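Local coordinates for putative aliphatic sulfonates-binding protein (Escherichia coli, PDB 2X26), which probably binds aliphatic sulfonates in the periplasm and serves as the solute-binding component of an ABC transport system for them, at residues 1-13 with 29-42. Numbering follows the deposited sequence. Where two conformers were deposited one is given.
Sequences SPEALRIGYQKGS and YPESKISWVEFPAG
Strands 4-9 and 33-38 form the parallel edge pair of a five-stranded mixed sheet, joined through helices 14-21 and 24-28. Backbone bonds run from Lys33 N to Glu3 O (3.0 Å) through to Phe39 N on Tyr9 O (2.9 Å), with Leu5, Ile7 and Tyr9 using both N and O toward strand 33-38. Arg6 and Gly8 turn their backbone bonds to Asp55 and Leu56 instead, which places strand 4-9 inside the sheet.

On the helix-covered face, Ile7 and Trp36 lie side by side. CD1 of Ile7 rests over the indole, 3.7 Å from the centroid of its six-membered ring, while CG2 of Ile34, two residues before Trp36 on the same face, meets that methyl (4.0 Å from Ile7 CD1). The edge of Trp36 is directed at the face of Tyr9 in an offset edge-to-face pair, planes at 83°; Glu26 takes the indole N-H. With chi1 at 72°, the Tyr9 ring swings across the neighbouring strand, so that Glu38 CB comes within 3.5 Å of Tyr9 CZ and Glu38 CG lies over the ring. Beyond it Glu38 OE2 forms a long salt bridge with Lys11 NZ, which also bonds to Thr230 O. On the other face, the edge of the Phe39 ring meets Gly8 CA.

At the start of the pair, the Ser32 hydroxyl donates to Pro2 O (2.8 Å), in the carbonyl plane, and accepts from Ser1 OG. At the far end a water bridges Gln10 OE1 and Pro40 O, while Gln10 NE2 donates to Ser58 O. The right-handed beta-alpha-beta crossover is characteristic of the alpha/beta lobes of periplasmic solute-binding proteins.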
loop_
_atom_site.group_PDB
_atom_site.type_symbol
_atom_site.label_atom_id
_atom_site.label_comp_id
_atom_site.label_asym_id
_atom_site.label_seq_id
_atom_site.Cartn_x
_atom_site.Cartn_y
_atom_site.Cartn_z
ATOM N N SER A 1 25.501 -0.151 -4.454
ATOM C CA SER A 1 24.230 -0.439 -5.201
ATOM C C SER A 1 24.298 -1.778 -5.982
ATOM O O SER A 1 25.359 -2.192 -6.474
ATOM C CB SER A 1 23.842 0.744 -6.099
ATOM O OG SER A 1 24.376 0.609 -7.404
ATOM N N PRO A 2 23.175 -2.497 -6.056
ATOM C CA PRO A 2 23.178 -3.801 -6.710
ATOM C C PRO A 2 23.147 -3.686 -8.243
ATOM O O PRO A 2 22.895 -2.610 -8.799
ATOM C CB PRO A 2 21.862 -4.423 -6.216
ATOM C CG PRO A 2 20.941 -3.183 -6.078
ATOM C CD PRO A 2 21.859 -2.154 -5.479
ATOM N N GLU A 3 23.367 -4.815 -8.914
ATOM C CA GLU A 3 23.332 -4.870 -10.379
ATOM C C GLU A 3 21.970 -4.454 -10.946
ATOM O O GLU A 3 21.886 -3.821 -12.009
ATOM C CB GLU A 3 23.694 -6.273 -10.863
ATOM C CG GLU A 3 24.073 -6.318 -12.326
ATOM C CD GLU A 3 24.821 -7.575 -12.663
ATOM O OE1 GLU A 3 25.487 -8.123 -11.747
ATOM O OE2 GLU A 3 24.746 -8.005 -13.830
ATOM N N ALA A 4 20.908 -4.787 -10.221
ATOM C CA ALA A 4 19.557 -4.499 -10.683
ATOM C C ALA A 4 18.593 -4.312 -9.519
ATOM O O ALA A 4 18.788 -4.850 -8.408
ATOM C CB ALA A 4 19.050 -5.593 -11.563
ATOM N N LEU A 5 17.565 -3.521 -9.817
ATOM C CA LEU A 5 16.481 -3.285 -8.917
ATOM C C LEU A 5 15.236 -3.368 -9.784
ATOM O O LEU A 5 14.964 -2.473 -10.603
ATOM C CB LEU A 5 16.609 -1.921 -8.249
ATOM C CG LEU A 5 15.314 -1.536 -7.527
ATOM C CD1 LEU A 5 14.894 -2.528 -6.427
ATOM C CD2 LEU A 5 15.440 -0.109 -6.954
ATOM N N ARG A 6 14.462 -4.415 -9.535
ATOM C CA ARG A 6 13.169 -4.661 -10.237
ATOM C C ARG A 6 12.033 -4.325 -9.291
ATOM O O ARG A 6 11.891 -4.932 -8.232
ATOM C CB ARG A 6 13.054 -6.131 -10.707
ATOM C CG ARG A 6 14.251 -6.497 -11.589
ATOM C CD ARG A 6 14.395 -7.994 -11.706
ATOM N NE ARG A 6 14.778 -8.590 -10.432
ATOM C CZ ARG A 6 14.831 -9.917 -10.268
ATOM N NH1 ARG A 6 14.479 -10.730 -11.272
ATOM N NH2 ARG A 6 15.143 -10.419 -9.081
ATOM N N ILE A 7 11.248 -3.333 -9.688
ATOM C CA ILE A 7 10.279 -2.723 -8.766
ATOM C C ILE A 7 8.860 -3.091 -9.137
ATOM O O ILE A 7 8.416 -2.854 -10.277
ATOM C CB ILE A 7 10.407 -1.176 -8.759
ATOM C CG1 ILE A 7 11.866 -0.781 -8.446
ATOM C CG2 ILE A 7 9.368 -0.595 -7.813
ATOM C CD1 ILE A 7 12.221 0.670 -8.720
ATOM N N GLY A 8 8.136 -3.669 -8.193
ATOM C CA GLY A 8 6.682 -3.889 -8.381
ATOM C C GLY A 8 5.900 -2.710 -7.864
ATOM O O GLY A 8 6.056 -2.322 -6.704
ATOM N N TYR A 9 5.046 -2.147 -8.701
ATOM C CA TYR A 9 4.254 -0.953 -8.252
ATOM C C TYR A 9 2.798 -1.115 -8.707
ATOM O O TYR A 9 2.514 -1.937 -9.579
ATOM C CB TYR A 9 4.858 0.338 -8.816
ATOM C CG TYR A 9 4.667 0.565 -10.330
ATOM C CD1 TYR A 9 3.664 1.449 -10.798
ATOM C CD2 TYR A 9 5.467 -0.078 -11.262
ATOM C CE1 TYR A 9 3.483 1.644 -12.141
ATOM C CE2 TYR A 9 5.294 0.121 -12.647
ATOM C CZ TYR A 9 4.317 1.021 -13.056
ATOM O OH TYR A 9 4.110 1.240 -14.393
ATOM N N GLN A 10 1.898 -0.310 -8.123
ATOM C CA GLN A 10 0.498 -0.276 -8.539
ATOM C C GLN A 10 0.205 1.155 -8.968
ATOM O O GLN A 10 0.974 2.081 -8.672
ATOM C CB GLN A 10 -0.395 -0.682 -7.388
ATOM C CG GLN A 10 -0.074 -2.137 -6.859
ATOM C CD GLN A 10 -0.949 -2.491 -5.668
ATOM O OE1 GLN A 10 -2.198 -2.513 -5.783
ATOM N NE2 GLN A 10 -0.318 -2.776 -4.522
ATOM N N LYS A 11 -0.859 1.327 -9.710
ATOM C CA LYS A 11 -1.228 2.697 -10.140
ATOM C C LYS A 11 -1.285 3.710 -9.015
ATOM O O LYS A 11 -0.952 4.893 -9.223
ATOM C CB LYS A 11 -2.549 2.651 -10.892
ATOM C CG LYS A 11 -2.450 2.091 -12.246
ATOM C CD LYS A 11 -3.854 2.111 -12.839
ATOM C CE LYS A 11 -3.901 1.408 -14.179
ATOM N NZ LYS A 11 -3.006 2.073 -15.157
ATOM N N GLY A 12 -1.713 3.272 -7.835
ATOM C CA GLY A 12 -1.828 4.129 -6.645
ATOM C C GLY A 12 -0.621 4.168 -5.744
ATOM O O GLY A 12 -0.684 4.793 -4.655
ATOM N N SER A 13 0.506 3.578 -6.189
ATOM C CA SER A 13 1.761 3.631 -5.429
ATOM C C SER A 13 2.397 4.985 -5.802
ATOM O O SER A 13 3.275 5.040 -6.654
ATOM C CB SER A 13 2.728 2.510 -5.834
ATOM O OG SER A 13 2.118 1.231 -5.629
ATOM N N TYR A 29 21.010 6.302 -9.501
ATOM C CA TYR A 29 21.750 5.071 -9.496
ATOM C C TYR A 29 22.072 4.643 -10.989
ATOM O O TYR A 29 21.514 3.672 -11.494
ATOM C CB TYR A 29 20.931 4.018 -8.766
ATOM C CG TYR A 29 20.574 4.454 -7.363
ATOM C CD1 TYR A 29 21.522 4.381 -6.333
ATOM C CD2 TYR A 29 19.300 4.944 -7.053
ATOM C CE1 TYR A 29 21.197 4.805 -5.013
ATOM C CE2 TYR A 29 18.982 5.379 -5.739
ATOM C CZ TYR A 29 19.937 5.271 -4.727
ATOM O OH TYR A 29 19.669 5.675 -3.417
ATOM N N PRO A 30 22.959 5.379 -11.664
ATOM C CA PRO A 30 23.213 5.077 -13.089
ATOM C C PRO A 30 23.881 3.723 -13.309
ATOM O O PRO A 30 23.972 3.242 -14.433
ATOM C CB PRO A 30 24.162 6.201 -13.532
ATOM C CG PRO A 30 24.683 6.837 -12.281
ATOM C CD PRO A 30 23.664 6.598 -11.212
ATOM N N GLU A 31 24.324 3.103 -12.229
ATOM C CA GLU A 31 25.033 1.862 -12.283
ATOM C C GLU A 31 24.155 0.658 -12.009
ATOM O O GLU A 31 24.625 -0.485 -12.036
ATOM C CB GLU A 31 26.132 1.945 -11.242
ATOM C CG GLU A 31 27.114 0.899 -11.300
ATOM C CD GLU A 31 28.487 1.405 -10.928
ATOM O OE1 GLU A 31 28.628 2.580 -10.449
ATOM O OE2 GLU A 31 29.409 0.607 -11.130
ATOM N N SER A 32 22.877 0.898 -11.762
ATOM C CA SER A 32 21.955 -0.181 -11.520
ATOM C C SER A 32 21.002 -0.169 -12.648
ATOM O O SER A 32 20.612 0.914 -13.153
ATOM C CB SER A 32 21.173 0.011 -10.220
ATOM O OG SER A 32 22.076 0.094 -9.114
ATOM N N LYS A 33 20.628 -1.354 -13.060
ATOM C CA LYS A 33 19.548 -1.519 -14.016
ATOM C C LYS A 33 18.214 -1.436 -13.275
ATOM O O LYS A 33 17.840 -2.370 -12.560
ATOM C CB LYS A 33 19.660 -2.863 -14.706
ATOM C CG LYS A 33 18.702 -3.025 -15.851
ATOM C CD LYS A 33 18.913 -4.365 -16.529
ATOM C CE LYS A 33 17.599 -5.049 -16.822
ATOM N NZ LYS A 33 17.844 -6.282 -17.602
ATOM N N ILE A 34 17.517 -0.310 -13.442
ATOM C CA ILE A 34 16.246 -0.090 -12.778
ATOM C C ILE A 34 15.163 -0.574 -13.739
ATOM O O ILE A 34 15.159 -0.206 -14.930
ATOM C CB ILE A 34 15.996 1.410 -12.489
ATOM C CG1 ILE A 34 17.181 2.060 -11.690
ATOM C CG2 ILE A 34 14.649 1.584 -11.756
ATOM C CD1 ILE A 34 17.480 1.353 -10.328
ATOM N N SER A 35 14.249 -1.404 -13.253
ATOM C CA SER A 35 13.071 -1.800 -14.052
ATOM C C SER A 35 11.763 -1.756 -13.232
ATOM O O SER A 35 11.754 -1.866 -11.995
ATOM C CB SER A 35 13.225 -3.155 -14.700
ATOM O OG SER A 35 13.384 -4.171 -13.744
ATOM N N TRP A 36 10.683 -1.547 -13.933
ATOM C CA TRP A 36 9.405 -1.215 -13.288
ATOM C C TRP A 36 8.390 -2.232 -13.822
ATOM O O TRP A 36 8.332 -2.468 -15.024
ATOM C CB TRP A 36 9.005 0.198 -13.757
ATOM C CG TRP A 36 9.901 1.268 -13.264
ATOM C CD1 TRP A 36 10.988 1.801 -13.911
ATOM C CD2 TRP A 36 9.839 1.914 -11.979
ATOM N NE1 TRP A 36 11.555 2.783 -13.120
ATOM C CE2 TRP A 36 10.874 2.840 -11.931
ATOM C CE3 TRP A 36 8.995 1.799 -10.890
ATOM C CZ2 TRP A 36 11.097 3.670 -10.809
ATOM C CZ3 TRP A 36 9.194 2.625 -9.762
ATOM C CH2 TRP A 36 10.243 3.559 -9.753
ATOM N N VAL A 37 7.621 -2.842 -12.926
ATOM C CA VAL A 37 6.617 -3.798 -13.302
ATOM C C VAL A 37 5.328 -3.410 -12.615
ATOM O O VAL A 37 5.221 -3.466 -11.369
ATOM C CB VAL A 37 7.007 -5.250 -12.853
ATOM C CG1 VAL A 37 5.988 -6.212 -13.382
ATOM C CG2 VAL A 37 8.387 -5.565 -13.382
ATOM N N GLU A 38 4.335 -3.066 -13.427
ATOM C CA GLU A 38 3.037 -2.684 -12.880
ATOM C C GLU A 38 2.188 -3.921 -12.612
ATOM O O GLU A 38 2.057 -4.789 -13.485
ATOM C CB GLU A 38 2.298 -1.772 -13.867
ATOM C CG GLU A 38 1.040 -1.182 -13.261
ATOM C CD GLU A 38 0.214 -0.491 -14.307
ATOM O OE1 GLU A 38 -0.552 -1.179 -14.989
ATOM O OE2 GLU A 38 0.343 0.742 -14.432
ATOM N N PHE A 39 1.644 -4.002 -11.408
ATOM C CA PHE A 39 0.723 -5.076 -11.049
ATOM C C PHE A 39 -0.711 -4.575 -10.834
ATOM O O PHE A 39 -0.902 -3.430 -10.389
ATOM C CB PHE A 39 1.218 -5.734 -9.750
ATOM C CG PHE A 39 2.443 -6.570 -9.978
ATOM C CD1 PHE A 39 2.327 -7.899 -10.329
ATOM C CD2 PHE A 39 3.710 -5.992 -9.877
ATOM C CE1 PHE A 39 3.501 -8.690 -10.607
ATOM C CE2 PHE A 39 4.871 -6.733 -10.113
ATOM C CZ PHE A 39 4.764 -8.079 -10.501
ATOM N N PRO A 40 -1.695 -5.457 -11.025
ATOM C CA PRO A 40 -3.091 -5.000 -10.869
ATOM C C PRO A 40 -3.539 -4.891 -9.406
ATOM O O PRO A 40 -4.505 -4.186 -9.141
ATOM C CB PRO A 40 -3.913 -6.090 -11.525
ATOM C CG PRO A 40 -3.011 -7.332 -11.493
ATOM C CD PRO A 40 -1.592 -6.830 -11.617
ATOM N N ALA A 41 -2.813 -5.546 -8.496
ATOM C CA ALA A 41 -3.118 -5.510 -7.052
ATOM C C ALA A 41 -1.943 -6.080 -6.236
ATOM O O ALA A 41 -1.051 -6.751 -6.796
ATOM C CB ALA A 41 -4.415 -6.372 -6.778
ATOM N N GLY A 42 -1.967 -5.850 -4.909
ATOM C CA GLY A 42 -0.868 -6.296 -4.027
ATOM C C GLY A 42 -0.591 -7.819 -4.065
ATOM O O GLY A 42 0.603 -8.252 -4.063
HETATM O O HOH W 1 23.831 -2.957 -13.984
HETATM O O HOH W 2 -3.677 -1.910 -8.053
HETATM O O HOH W 3 -2.244 -1.096 -10.295
HETATM O O HOH W 4 -1.804 0.018 -17.545
#